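Local coordinates for uncharacterized protein from DUF35 family (Sulfolobus solfataricus, PDB 3IRB) that is of unknown function but binds zinc in a ribbon joined to an OB fold, an architecture suggested to bind acyl-CoA, at residues Ile45-Ser51 / Ile71-Ile77; Arg55-Pro59 / Ile113-Leu117; Gln101-Ala106 / Leu118-Gly123; Met20-Arg24 / Gln137-Arg141. One frame throughout, in Å; residues are numbered along the deposited sequence.

Contact 1 (Ile45-Ser51 / Ile71-Ile77); sequences IIGSKCS and IENYVEI. With ZN (zinc ion), chain C.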
loop_
_atom_site.group_PDB
_atom_site.type_symbol
_atom_site.label_atom_id
_atom_site.label_comp_id
_atom_site.label_asym_id
_atom_site.label_seq_id
_atom_site.Cartn_x
_atom_site.Cartn_y
_atom_site.Cartn_z
ATOM N N ILE A 45 5.811 -6.535 -5.338
ATOM C CA ILE A 45 4.856 -5.451 -5.529
ATOM C C ILE A 45 4.726 -5.287 -7.042
ATOM O O ILE A 45 5.699 -4.884 -7.726
ATOM C CB ILE A 45 5.368 -4.136 -4.920
ATOM C CG1 ILE A 45 5.609 -4.304 -3.404
ATOM C CG2 ILE A 45 4.416 -3.026 -5.230
ATOM C CD1 ILE A 45 4.394 -4.753 -2.637
ATOM N N ILE A 46 3.528 -5.570 -7.551
ATOM C CA ILE A 46 3.264 -5.569 -8.996
ATOM C C ILE A 46 2.387 -4.394 -9.383
ATOM O O ILE A 46 1.296 -4.174 -8.836
ATOM C CB ILE A 46 2.565 -6.845 -9.471
ATOM C CG1 ILE A 46 3.385 -8.086 -9.135
ATOM C CG2 ILE A 46 2.280 -6.747 -10.978
ATOM C CD1 ILE A 46 4.724 -8.139 -9.825
ATOM N N GLY A 47 2.881 -3.600 -10.316
ATOM C CA GLY A 47 2.129 -2.476 -10.827
ATOM C C GLY A 47 1.791 -2.750 -12.268
ATOM O O GLY A 47 2.161 -3.803 -12.813
ATOM N N SER A 48 1.047 -1.827 -12.869
ATOM C CA SER A 48 0.789 -1.909 -14.300
ATOM C C SER A 48 1.224 -0.616 -14.964
ATOM O O SER A 48 1.253 0.456 -14.324
ATOM C CB SER A 48 -0.675 -2.205 -14.546
ATOM O OG SER A 48 -1.456 -1.141 -14.117
ATOM N N LYS A 49 1.531 -0.705 -16.255
ATOM C CA LYS A 49 2.082 0.436 -16.966
ATOM C C LYS A 49 1.285 0.706 -18.207
ATOM O O LYS A 49 1.236 -0.136 -19.106
ATOM C CB LYS A 49 3.553 0.215 -17.311
ATOM C CG LYS A 49 4.180 1.361 -18.086
ATOM C CD LYS A 49 5.652 1.094 -18.465
ATOM C CE LYS A 49 6.319 2.379 -18.952
ATOM N NZ LYS A 49 7.751 2.187 -19.275
ATOM N N CYS A 50 0.664 1.879 -18.263
ATOM C CA CYS A 50 -0.074 2.295 -19.448
ATOM C C CYS A 50 0.888 2.524 -20.604
ATOM O O CYS A 50 1.879 3.243 -20.489
ATOM C CB CYS A 50 -0.884 3.570 -19.193
ATOM S SG CYS A 50 -1.756 4.197 -20.590
ATOM N N SER A 51 0.598 1.900 -21.726
ATOM C CA SER A 51 1.473 1.992 -22.878
ATOM C C SER A 51 1.324 3.333 -23.571
ATOM O O SER A 51 2.189 3.730 -24.346
ATOM C CB SER A 51 1.196 0.859 -23.860
ATOM O OG SER A 51 1.448 -0.391 -23.249
ATOM N N ILE A 71 -5.040 -1.163 -19.844
ATOM C CA ILE A 71 -3.635 -1.421 -19.534
ATOM C C ILE A 71 -3.397 -2.934 -19.526
ATOM O O ILE A 71 -4.085 -3.665 -18.817
ATOM C CB ILE A 71 -3.266 -0.871 -18.139
ATOM C CG1 ILE A 71 -3.573 0.637 -18.054
ATOM C CG2 ILE A 71 -1.759 -1.172 -17.777
ATOM C CD1 ILE A 71 -3.222 1.281 -16.686
ATOM N N GLU A 72 -2.393 -3.378 -20.265
ATOM C CA GLU A 72 -2.060 -4.802 -20.402
ATOM C C GLU A 72 -0.709 -5.215 -19.817
ATOM O O GLU A 72 -0.467 -6.406 -19.597
ATOM C CB GLU A 72 -2.019 -5.166 -21.888
ATOM C CG GLU A 72 -3.168 -4.610 -22.718
ATOM C CD GLU A 72 -4.360 -5.536 -22.770
ATOM O OE1 GLU A 72 -4.450 -6.465 -21.938
ATOM O OE2 GLU A 72 -5.209 -5.323 -23.656
ATOM N N ASN A 73 0.189 -4.260 -19.594
ATOM C CA ASN A 73 1.551 -4.596 -19.203
ATOM C C ASN A 73 1.770 -4.480 -17.692
ATOM O O ASN A 73 1.444 -3.461 -17.100
ATOM C CB ASN A 73 2.511 -3.729 -19.994
ATOM C CG ASN A 73 2.318 -3.904 -21.505
ATOM O OD1 ASN A 73 2.133 -2.933 -22.242
ATOM N ND2 ASN A 73 2.331 -5.163 -21.961
ATOM N N TYR A 74 2.304 -5.525 -17.079
ATOM C CA TYR A 74 2.549 -5.509 -15.655
ATOM C C TYR A 74 4.037 -5.410 -15.426
ATOM O O TYR A 74 4.816 -5.937 -16.199
ATOM C CB TYR A 74 1.980 -6.756 -14.992
ATOM C CG TYR A 74 0.512 -6.878 -15.254
ATOM C CD1 TYR A 74 -0.400 -6.112 -14.550
ATOM C CD2 TYR A 74 0.030 -7.749 -16.231
ATOM C CE1 TYR A 74 -1.754 -6.200 -14.813
ATOM C CE2 TYR A 74 -1.322 -7.851 -16.489
ATOM C CZ TYR A 74 -2.213 -7.077 -15.776
ATOM O OH TYR A 74 -3.563 -7.183 -16.020
ATOM N N VAL A 75 4.416 -4.719 -14.359
ATOM C CA VAL A 75 5.827 -4.472 -14.055
ATOM C C VAL A 75 6.088 -4.683 -12.571
ATOM O O VAL A 75 5.238 -4.374 -11.743
ATOM C CB VAL A 75 6.282 -3.052 -14.475
ATOM C CG1 VAL A 75 6.096 -2.842 -15.982
ATOM C CG2 VAL A 75 5.532 -2.022 -13.734
ATOM N N GLU A 76 7.259 -5.239 -12.248
ATOM C CA GLU A 76 7.646 -5.411 -10.861
ATOM C C GLU A 76 8.239 -4.093 -10.363
ATOM O O GLU A 76 9.186 -3.570 -10.949
ATOM C CB GLU A 76 8.663 -6.552 -10.685
ATOM C CG GLU A 76 8.967 -6.786 -9.186
ATOM C CD GLU A 76 9.932 -7.924 -8.884
ATOM O OE1 GLU A 76 10.330 -8.668 -9.812
ATOM O OE2 GLU A 76 10.270 -8.057 -7.677
ATOM N N ILE A 77 7.692 -3.589 -9.267
ATOM C CA ILE A 77 8.146 -2.357 -8.669
ATOM C C ILE A 77 9.338 -2.658 -7.750
ATOM O O ILE A 77 9.376 -3.685 -7.101
ATOM C CB ILE A 77 6.932 -1.692 -8.001
ATOM C CG1 ILE A 77 6.054 -1.129 -9.135
ATOM C CG2 ILE A 77 7.304 -0.552 -7.048
ATOM C CD1 ILE A 77 4.749 -0.793 -8.706
HETATM ZN ZN ZN C . -2.333 6.339 -19.815
HETATM O O HOH W 1 8.605 -6.086 -6.179
HETATM O O HOH W 2 -0.156 -1.572 -20.993
#

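Contact 2 (Arg55-Pro59 / Ile113-Leu117); sequences RIFVP and IEGGL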
loop_
_atom_site.group_PDB
_atom_site.type_symbol
_atom_site.label_atom_id
_atom_site.label_comp_id
_atom_site.label_asym_id
_atom_site.label_seq_id
_atom_site.Cartn_x
_atom_site.Cartn_y
_atom_site.Cartn_z
ATOM N N ARG A 55 2.544 5.948 -17.535
ATOM C CA ARG A 55 2.328 5.938 -16.077
ATOM C C ARG A 55 2.331 4.509 -15.537
ATOM O O ARG A 55 1.722 3.612 -16.146
ATOM C CB ARG A 55 0.992 6.591 -15.752
ATOM C CG ARG A 55 0.967 8.104 -15.972
ATOM C CD ARG A 55 -0.393 8.653 -15.577
ATOM N NE ARG A 55 -0.438 10.107 -15.627
ATOM C CZ ARG A 55 -0.630 10.827 -16.728
ATOM N NH1 ARG A 55 -0.787 10.243 -17.916
ATOM N NH2 ARG A 55 -0.641 12.155 -16.635
ATOM N N ILE A 56 2.977 4.319 -14.378
ATOM C CA ILE A 56 2.976 3.057 -13.679
ATOM C C ILE A 56 2.106 3.213 -12.434
ATOM O O ILE A 56 2.277 4.167 -11.717
ATOM C CB ILE A 56 4.404 2.638 -13.292
ATOM C CG1 ILE A 56 5.262 2.414 -14.548
ATOM C CG2 ILE A 56 4.370 1.359 -12.502
ATOM C CD1 ILE A 56 6.769 2.193 -14.244
ATOM N N PHE A 57 1.144 2.299 -12.244
ATOM C CA PHE A 57 0.171 2.393 -11.168
ATOM C C PHE A 57 0.409 1.281 -10.178
ATOM O O PHE A 57 0.645 0.137 -10.564
ATOM C CB PHE A 57 -1.267 2.250 -11.666
ATOM C CG PHE A 57 -1.662 3.281 -12.677
ATOM C CD1 PHE A 57 -2.180 4.505 -12.262
ATOM C CD2 PHE A 57 -1.468 3.049 -14.032
ATOM C CE1 PHE A 57 -2.546 5.469 -13.159
ATOM C CE2 PHE A 57 -1.829 4.021 -14.951
ATOM C CZ PHE A 57 -2.377 5.240 -14.517
ATOM N N VAL A 58 0.293 1.609 -8.897
ATOM C CA VAL A 58 0.302 0.599 -7.845
ATOM C C VAL A 58 -0.890 0.899 -6.917
ATOM O O VAL A 58 -1.138 2.057 -6.607
ATOM C CB VAL A 58 1.648 0.588 -7.082
ATOM C CG1 VAL A 58 1.839 1.865 -6.222
ATOM C CG2 VAL A 58 1.791 -0.709 -6.263
ATOM N N PRO A 59 -1.678 -0.135 -6.541
ATOM C CA PRO A 59 -1.673 -1.508 -7.058
ATOM C C PRO A 59 -1.980 -1.513 -8.558
ATOM O O PRO A 59 -2.488 -0.517 -9.098
ATOM C CB PRO A 59 -2.798 -2.206 -6.281
ATOM C CG PRO A 59 -2.928 -1.369 -5.003
ATOM C CD PRO A 59 -2.632 0.039 -5.434
ATOM N N ILE A 113 6.004 6.479 -9.422
ATOM C CA ILE A 113 4.896 5.549 -9.563
ATOM C C ILE A 113 3.641 6.187 -8.994
ATOM O O ILE A 113 3.665 6.746 -7.885
ATOM C CB ILE A 113 5.226 4.221 -8.873
ATOM C CG1 ILE A 113 6.283 3.498 -9.707
ATOM C CG2 ILE A 113 3.969 3.343 -8.728
ATOM C CD1 ILE A 113 7.210 2.641 -8.903
ATOM N N GLU A 114 2.547 6.114 -9.756
ATOM C CA GLU A 114 1.261 6.639 -9.306
ATOM C C GLU A 114 0.578 5.703 -8.300
ATOM O O GLU A 114 0.705 4.483 -8.376
ATOM C CB GLU A 114 0.325 6.932 -10.488
ATOM C CG GLU A 114 0.888 7.996 -11.441
ATOM C CD GLU A 114 -0.116 9.084 -11.844
ATOM O OE1 GLU A 114 -1.315 9.015 -11.476
ATOM O OE2 GLU A 114 0.309 10.027 -12.544
ATOM N N GLY A 115 -0.145 6.301 -7.364
ATOM C CA GLY A 115 -0.833 5.569 -6.301
ATOM C C GLY A 115 0.154 5.277 -5.194
ATOM O O GLY A 115 1.146 5.959 -5.021
ATOM N N GLY A 116 -0.106 4.215 -4.473
ATOM C CA GLY A 116 0.632 3.914 -3.269
ATOM C C GLY A 116 -0.101 2.841 -2.518
ATOM O O GLY A 116 -1.100 2.332 -3.000
ATOM N N LEU A 117 0.401 2.509 -1.335
ATOM C CA LEU A 117 -0.136 1.444 -0.551
ATOM C C LEU A 117 -0.428 1.989 0.838
ATOM O O LEU A 117 0.473 2.549 1.475
ATOM C CB LEU A 117 0.890 0.314 -0.484
ATOM C CG LEU A 117 1.138 -0.363 -1.824
ATOM C CD1 LEU A 117 2.257 -1.380 -1.667
ATOM C CD2 LEU A 117 -0.111 -0.985 -2.360
#

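Contact 3 (Gln101-Ala106 / Leu118-Gly123); sequences QPVYIA and LCYAEG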
loop_
_atom_site.group_PDB
_atom_site.type_symbol
_atom_site.label_atom_id
_atom_site.label_comp_id
_atom_site.label_asym_id
_atom_site.label_seq_id
_atom_site.Cartn_x
_atom_site.Cartn_y
_atom_site.Cartn_z
ATOM N N GLN A 101 4.810 0.375 21.292
ATOM C CA GLN A 101 5.183 0.909 19.997
ATOM C C GLN A 101 3.905 1.419 19.382
ATOM O O GLN A 101 3.000 0.632 19.128
ATOM C CB GLN A 101 5.770 -0.190 19.115
ATOM C CG GLN A 101 7.176 -0.585 19.521
ATOM C CD GLN A 101 7.443 -2.056 19.297
ATOM O OE1 GLN A 101 7.083 -2.622 18.257
ATOM N NE2 GLN A 101 8.068 -2.690 20.280
ATOM N N PRO A 102 3.806 2.732 19.175
ATOM C CA PRO A 102 2.661 3.270 18.449
ATOM C C PRO A 102 2.513 2.635 17.085
ATOM O O PRO A 102 3.518 2.208 16.455
ATOM C CB PRO A 102 3.013 4.750 18.269
ATOM C CG PRO A 102 3.965 5.050 19.341
ATOM C CD PRO A 102 4.729 3.789 19.615
ATOM N N VAL A 103 1.267 2.580 16.628
ATOM C CA VAL A 103 0.940 2.077 15.307
ATOM C C VAL A 103 0.759 3.266 14.387
ATOM O O VAL A 103 0.091 4.253 14.731
ATOM C CB VAL A 103 -0.346 1.246 15.335
ATOM C CG1 VAL A 103 -0.816 0.925 13.907
ATOM C CG2 VAL A 103 -0.127 -0.027 16.154
ATOM N N TYR A 104 1.385 3.201 13.236
ATOM C CA TYR A 104 1.240 4.267 12.262
ATOM C C TYR A 104 0.390 3.756 11.110
ATOM O O TYR A 104 0.578 2.636 10.663
ATOM C CB TYR A 104 2.599 4.694 11.758
ATOM C CG TYR A 104 3.523 5.274 12.786
ATOM C CD1 TYR A 104 4.249 4.441 13.641
ATOM C CD2 TYR A 104 3.716 6.639 12.894
ATOM C CE1 TYR A 104 5.108 4.955 14.583
ATOM C CE2 TYR A 104 4.601 7.158 13.834
ATOM C CZ TYR A 104 5.271 6.304 14.683
ATOM O OH TYR A 104 6.150 6.785 15.616
ATOM N N ILE A 105 -0.506 4.592 10.587
ATOM C CA ILE A 105 -1.204 4.280 9.360
ATOM C C ILE A 105 -0.503 5.185 8.340
ATOM O O ILE A 105 -0.516 6.412 8.508
ATOM C CB ILE A 105 -2.713 4.611 9.440
ATOM C CG1 ILE A 105 -3.372 3.984 10.679
ATOM C CG2 ILE A 105 -3.415 4.173 8.160
ATOM C CD1 ILE A 105 -3.267 2.424 10.812
ATOM N N ALA A 106 0.143 4.590 7.348
ATOM C CA ALA A 106 0.972 5.350 6.393
ATOM C C ALA A 106 0.544 5.140 4.966
ATOM O O ALA A 106 0.097 4.052 4.607
ATOM C CB ALA A 106 2.463 4.966 6.543
ATOM N N LEU A 118 -1.675 1.836 1.286
ATOM C CA LEU A 118 -2.057 2.152 2.667
ATOM C C LEU A 118 -1.618 0.994 3.548
ATOM O O LEU A 118 -2.111 -0.120 3.383
ATOM C CB LEU A 118 -3.564 2.388 2.748
ATOM C CG LEU A 118 -4.151 3.024 3.997
ATOM C CD1 LEU A 118 -3.532 4.402 4.273
ATOM C CD2 LEU A 118 -5.671 3.105 3.823
ATOM N N CYS A 119 -0.693 1.272 4.463
ATOM C CA CYS A 119 0.007 0.266 5.224
ATOM C C CYS A 119 0.033 0.604 6.689
ATOM O O CYS A 119 -0.113 1.762 7.089
ATOM C CB CYS A 119 1.483 0.185 4.762
ATOM S SG CYS A 119 1.770 -0.242 3.054
ATOM N N TYR A 120 0.257 -0.430 7.497
ATOM C CA TYR A 120 0.732 -0.263 8.853
ATOM C C TYR A 120 2.237 -0.057 8.856
ATOM O O TYR A 120 2.965 -0.756 8.140
ATOM C CB TYR A 120 0.470 -1.533 9.647
ATOM C CG TYR A 120 -0.974 -1.843 9.861
ATOM C CD1 TYR A 120 -1.786 -0.985 10.608
ATOM C CD2 TYR A 120 -1.517 -3.010 9.361
ATOM C CE1 TYR A 120 -3.122 -1.302 10.837
ATOM C CE2 TYR A 120 -2.824 -3.335 9.585
ATOM C CZ TYR A 120 -3.625 -2.489 10.314
ATOM O OH TYR A 120 -4.918 -2.872 10.525
ATOM N N ALA A 121 2.702 0.892 9.666
ATOM C CA ALA A 121 4.136 1.184 9.785
ATOM C C ALA A 121 4.502 1.201 11.258
ATOM O O ALA A 121 3.690 1.599 12.093
ATOM C CB ALA A 121 4.481 2.544 9.111
ATOM N N GLU A 122 5.702 0.735 11.576
ATOM C CA GLU A 122 6.223 0.816 12.927
ATOM C C GLU A 122 7.706 1.184 12.855
ATOM O O GLU A 122 8.340 1.024 11.822
ATOM C CB GLU A 122 5.952 -0.461 13.735
ATOM C CG GLU A 122 4.431 -0.646 14.046
ATOM C CD GLU A 122 4.087 -1.618 15.160
ATOM O OE1 GLU A 122 4.952 -1.914 16.020
ATOM O OE2 GLU A 122 2.917 -2.095 15.160
ATOM N N GLY A 123 8.202 1.762 13.949
ATOM C CA GLY A 123 9.558 2.205 14.072
ATOM C C GLY A 123 9.683 3.727 14.204
ATOM O O GLY A 123 8.784 4.414 14.691
HETATM O O HOH W 3 6.275 2.212 16.408
HETATM O O HOH W 4 7.755 5.090 17.062
#

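Contact 4 (Met20-Arg24 / Gln137-Arg141); sequences MEAER and QWPLR. With SO4 (sulfate ion), chain E.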
loop_
_atom_site.group_PDB
_atom_site.type_symbol
_atom_site.label_atom_id
_atom_site.label_comp_id
_atom_site.label_asym_id
_atom_site.label_seq_id
_atom_site.Cartn_x
_atom_site.Cartn_y
_atom_site.Cartn_z
HETATM N N MSE A 20 -9.027 -0.608 5.255
HETATM C CA MSE A 20 -8.015 -1.328 4.479
HETATM C C MSE A 20 -8.591 -2.609 3.881
HETATM O O MSE A 20 -8.264 -2.978 2.754
HETATM C CB MSE A 20 -6.779 -1.620 5.335
HETATM C CG MSE A 20 -6.104 -0.319 5.827
HETATM SE SE MSE A 20 -5.098 -0.478 7.517
HETATM C CE MSE A 20 -3.510 -0.282 6.472
ATOM N N GLU A 21 -9.457 -3.282 4.622
ATOM C CA GLU A 21 -10.126 -4.465 4.084
ATOM C C GLU A 21 -11.096 -4.119 2.934
ATOM O O GLU A 21 -11.169 -4.843 1.951
ATOM C CB GLU A 21 -10.858 -5.243 5.165
ATOM C CG GLU A 21 -9.949 -6.149 5.976
ATOM C CD GLU A 21 -9.220 -7.187 5.120
ATOM O OE1 GLU A 21 -9.882 -8.081 4.549
ATOM O OE2 GLU A 21 -7.985 -7.099 5.023
ATOM N N ALA A 22 -11.877 -3.054 3.086
ATOM C CA ALA A 22 -12.779 -2.626 2.015
ATOM C C ALA A 22 -11.987 -2.425 0.726
ATOM O O ALA A 22 -12.387 -2.851 -0.369
ATOM C CB ALA A 22 -13.516 -1.334 2.416
ATOM N N GLU A 23 -10.828 -1.789 0.856
ATOM C CA GLU A 23 -9.986 -1.510 -0.289
ATOM C C GLU A 23 -9.393 -2.743 -0.953
ATOM O O GLU A 23 -9.261 -2.777 -2.185
ATOM C CB GLU A 23 -8.911 -0.492 0.089
ATOM C CG GLU A 23 -9.610 0.882 0.342
ATOM C CD GLU A 23 -8.679 1.997 0.763
ATOM O OE1 GLU A 23 -7.431 1.812 0.771
ATOM O OE2 GLU A 23 -9.246 3.071 1.070
ATOM N N ARG A 24 -9.035 -3.741 -0.159
ATOM C CA ARG A 24 -8.554 -4.987 -0.721
ATOM C C ARG A 24 -9.506 -5.502 -1.806
ATOM O O ARG A 24 -9.087 -5.841 -2.906
ATOM C CB ARG A 24 -8.409 -6.036 0.383
ATOM C CG ARG A 24 -8.311 -7.414 -0.110
ATOM C CD ARG A 24 -8.277 -8.363 1.027
ATOM N NE ARG A 24 -8.259 -9.734 0.549
ATOM C CZ ARG A 24 -8.343 -10.796 1.342
ATOM N NH1 ARG A 24 -8.455 -10.642 2.661
ATOM N NH2 ARG A 24 -8.312 -12.017 0.809
ATOM N N GLN A 137 1.205 -9.833 3.320
ATOM C CA GLN A 137 -0.224 -10.091 3.500
ATOM C C GLN A 137 -0.905 -8.738 3.614
ATOM O O GLN A 137 -0.334 -7.802 4.151
ATOM C CB GLN A 137 -0.456 -10.916 4.745
ATOM C CG GLN A 137 -1.904 -11.271 5.023
ATOM C CD GLN A 137 -2.073 -12.100 6.306
ATOM O OE1 GLN A 137 -1.148 -12.794 6.754
ATOM N NE2 GLN A 137 -3.260 -12.016 6.903
ATOM N N TRP A 138 -2.114 -8.616 3.090
ATOM C CA TRP A 138 -2.830 -7.348 3.124
ATOM C C TRP A 138 -3.576 -7.176 4.446
ATOM O O TRP A 138 -4.178 -8.131 4.935
ATOM C CB TRP A 138 -3.827 -7.305 1.970
ATOM C CG TRP A 138 -4.479 -6.026 1.815
ATOM C CD1 TRP A 138 -5.574 -5.579 2.478
ATOM C CD2 TRP A 138 -4.081 -4.988 0.947
ATOM N NE1 TRP A 138 -5.882 -4.328 2.066
ATOM C CE2 TRP A 138 -4.968 -3.931 1.131
ATOM C CE3 TRP A 138 -3.014 -4.827 0.056
ATOM C CZ2 TRP A 138 -4.852 -2.731 0.433
ATOM C CZ3 TRP A 138 -2.906 -3.667 -0.636
ATOM C CH2 TRP A 138 -3.804 -2.614 -0.431
ATOM N N PRO A 139 -3.545 -5.969 5.043
ATOM C CA PRO A 139 -2.805 -4.784 4.689
ATOM C C PRO A 139 -1.347 -4.980 5.017
ATOM O O PRO A 139 -1.023 -5.611 6.017
ATOM C CB PRO A 139 -3.375 -3.693 5.619
ATOM C CG PRO A 139 -4.429 -4.261 6.323
ATOM C CD PRO A 139 -4.425 -5.724 6.201
ATOM N N LEU A 140 -0.482 -4.463 4.166
ATOM C CA LEU A 140 0.950 -4.623 4.353
ATOM C C LEU A 140 1.464 -3.966 5.648
ATOM O O LEU A 140 0.885 -2.991 6.156
ATOM C CB LEU A 140 1.731 -4.088 3.165
ATOM C CG LEU A 140 1.818 -5.039 1.943
ATOM C CD1 LEU A 140 0.477 -5.209 1.322
ATOM C CD2 LEU A 140 2.823 -4.564 0.873
ATOM N N ARG A 141 2.545 -4.530 6.161
ATOM C CA ARG A 141 3.268 -3.993 7.297
ATOM C C ARG A 141 4.674 -3.630 6.865
ATOM O O ARG A 141 5.397 -4.449 6.261
ATOM C CB ARG A 141 3.411 -5.011 8.440
ATOM C CG ARG A 141 2.125 -5.482 9.112
ATOM C CD ARG A 141 2.461 -6.215 10.448
ATOM N NE ARG A 141 3.121 -7.505 10.232
ATOM C CZ ARG A 141 4.393 -7.789 10.508
ATOM N NH1 ARG A 141 5.203 -6.882 11.022
ATOM N NH2 ARG A 141 4.866 -8.990 10.243
HETATM S S SO4 E . 2.310 -11.284 9.123
HETATM O O1 SO4 E . 3.691 -11.290 9.558
HETATM O O2 SO4 E . 1.544 -12.317 9.810
HETATM O O3 SO4 E . 2.255 -11.582 7.693
HETATM O O4 SO4 E . 1.686 -9.971 9.362
HETATM O O HOH W 5 -6.696 -8.937 4.090
#

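Contact 1 (Ile45-Ser51 / Ile71-Ile77)
Strands 46-49 and 73-76 run antiparallel with their axes 4.4 Å apart, and Gly47 and Val75 form a hydrogen-bonded pair: Gly47 N gives to Val75 O and Val75 N returns to Gly47 O. Ile77 N continues the pairing onto Ile45 O at 2.8 Å, almost straight. The side chains of Ile46, Ser48 and Tyr74 share one face, where Ile46 CG2 meets Tyr74 CB at 4.0 Å with the two side chains about perpendicular, and the Tyr74 ring turns its edge to Gly47 O. On the other face, Ile77 CD1 lies 3.7 Å from Gly47 N, where a side chain at Gly47 would collide with it. Near the metal, Ile71 CG2 sits 3.4 Å from Lys49 O and also touches Ser48 CB, while its CD1 reaches Cys50 CB at 4.1 Å. A chi1 of 177° carries Cys50 SG away from Ile71 and onto the zinc ion, whose tetrathiolate site is completed by Cys53, Cys64 and Cys67. Shortened to an alanine, Ile71 would probably open a gap beside Ser48 CB and Cys50 CB and leave the zinc-binding cysteine less firmly backed. Ser48 OG is bonded to Arg61 O. This antiparallel pair of the zinc ribbon is flanked by strand 56-58, whose Ile56 and Phe57 touch Val75 and Ile71, and by helix 30-41, which packs on Tyr74 and Ile45.

Contact 2 (Arg55-Pro59 / Ile113-Leu117)
Glu114 N gives to Ile56 O at 2.8 Å and Val58 N to Glu114 O at 2.9 Å, two backbone bonds that grip Glu114 through both its amide and its carbonyl in a parallel strand pairing that joins the zinc ribbon, through strand 56-58, to the first part of the OB-fold strand 114-123. Gly116 N adds a weak bond to Val58 O. At Gly115 the backbone has a positive phi, and a side chain there would run into Val58 O. At the edge of the pairing Arg55 NE and Glu114 OE2 form a 3.2 Å salt bridge, less certain because it rests on one of two conformers of Glu114. In that conformer a bend at chi2 (-133°) carries the carboxylate toward Arg55; the bond is itself bent, 136° at the hydrogen, the oxygen lying in the guanidinium plane but Arg55 NE coming from above the carboxylate plane, the two planes 84° apart. Beside it the Phe57 ring and the Glu114 side chain point the same way, side by side, Phe57 CD1 being 3.9 Å from Glu114 CB. In the conformers modelled, Ile113 touches both Ile56 and Val58, its CG1 meeting Ile56 CG2 and its CG2 meeting Val58 CG1 at 3.6 Å. Farther along, Pro59, after a cis peptide bond, and Leu117 slide past each other in opposite directions, both touching Phe36 of helix 30-41, with Pro59 CG 3.9 Å from Leu117 CD2.

Contact 3 (Gln101-Ala106 / Leu118-Gly123)
The antiparallel hairpin of strands 98-109 and 114-123 belongs to the OB-fold domain, and this contact is the part of it remote from the turn, with strand axes 4.7 Å apart. Tyr104 with Ala121 and Ala106 with Cys119 are hydrogen-bonded pairs; the straightest of their bonds, Ala106 N to Cys119 O, measures 2.9 Å at 178°. Between them Ile105 and Tyr120 form a non-hydrogen-bonded pair whose side chains lie side by side, pointing the same way. Ile105 CD1 touches Tyr120 CD1 at 3.7 Å, and Val103 CG1 reaches that same ring carbon obliquely at 3.9 Å, while Ile105 CG2 meets Leu118 CD1. On the other face are the small groups Ala106 CB and Ala121 CB, 4.1 Å apart, beside Tyr104 CB. With CG anti to its carbonyl carbon (chi1 -63°), Tyr104 extends its ring along strand 114-123 toward Gly123, the ring edge turned to Ala121 O. Its OH lies 3.7 Å from Gly123 O, and water 4, 2.7 Å from Tyr104 OH, bridges the two. A leucine in place of Tyr104 would probably cost that water its hydroxyl partner and remove the ring that meets Tyr87. The two faces thus differ in chemistry: Val103, Ile105 and Tyr120 give an apolar surface to helix 12-28, through Leu13, Trp16 and Met20, whereas the Tyr104 face ends in a water-bridged hydroxyl.

Contact 4 (Met20-Arg24 / Gln137-Arg141)
Trp138 donates its indole N-H to a main-chain oxygen inside a helix: NE1 lies 2.8 Å from Met20 O, nearly straight at 168°, although that oxygen already accepts the helical bond from Arg24 N. The two donors reach Met20 O from opposite faces of its carbonyl plane, and Trp138 NE1 stands well above that plane, 53° out of it, while the oxygen lies close to the plane of the indole. Having CG anti to the backbone N (chi1 -173°) sends the ring out from the loop to the helix. There Arg24 CB covers one face, 3.8 Å from the centroid of the five-membered ring in a CH-pi contact, and Pro139 CB lies on the opposite face toward the rim, so the indole is held both in its plane and across it. Pro139, which follows a cis peptide bond, also takes up the selenomethionine side chain of Met20: the two cross at about a right angle, Met20 CE meeting Pro139 CB at 3.5 Å. Glu21 bends back so that OE2 approaches the indole edge, 3.8 Å from Trp138 CD1, and its OE1 makes a weak salt bridge to Arg24 NH1. Water 5 donates to Trp138 O. Away from the helix, Arg141 NE and NH2 hold a sulfate, probably from the crystallisation liquor, together with Ser135 OG. The loop between strands 132-135 and 141-144 thus packs against helix 12-28, with Phe36 of helix 30-41 against Trp138 and Tyr120 of strand 114-123 against both Met20 and Pro139.

From the N terminus, helix 12-28 supplies the first half of contact 4, which closes only near the C terminus and so encloses the other three contacts. Contact 1 opens next and alternates with contact 2: residues 55-59 lie between 45-51 and 71-77, sharing the ribbon sheet through Ser48 O and Phe57 N. Contact 2 in turn crosses contact 3, since 101-106 falls between 55-59 and 113-117 while 118-123 follows, and strand 114-123 serves both. Contact 1 is complete before contact 3 begins. Contacts 1, 2 and 3 together carry one sheet from the zinc ribbon into the OB fold, and Leu140 of contact 4 touches Ile45, Leu117 and Tyr120 along it.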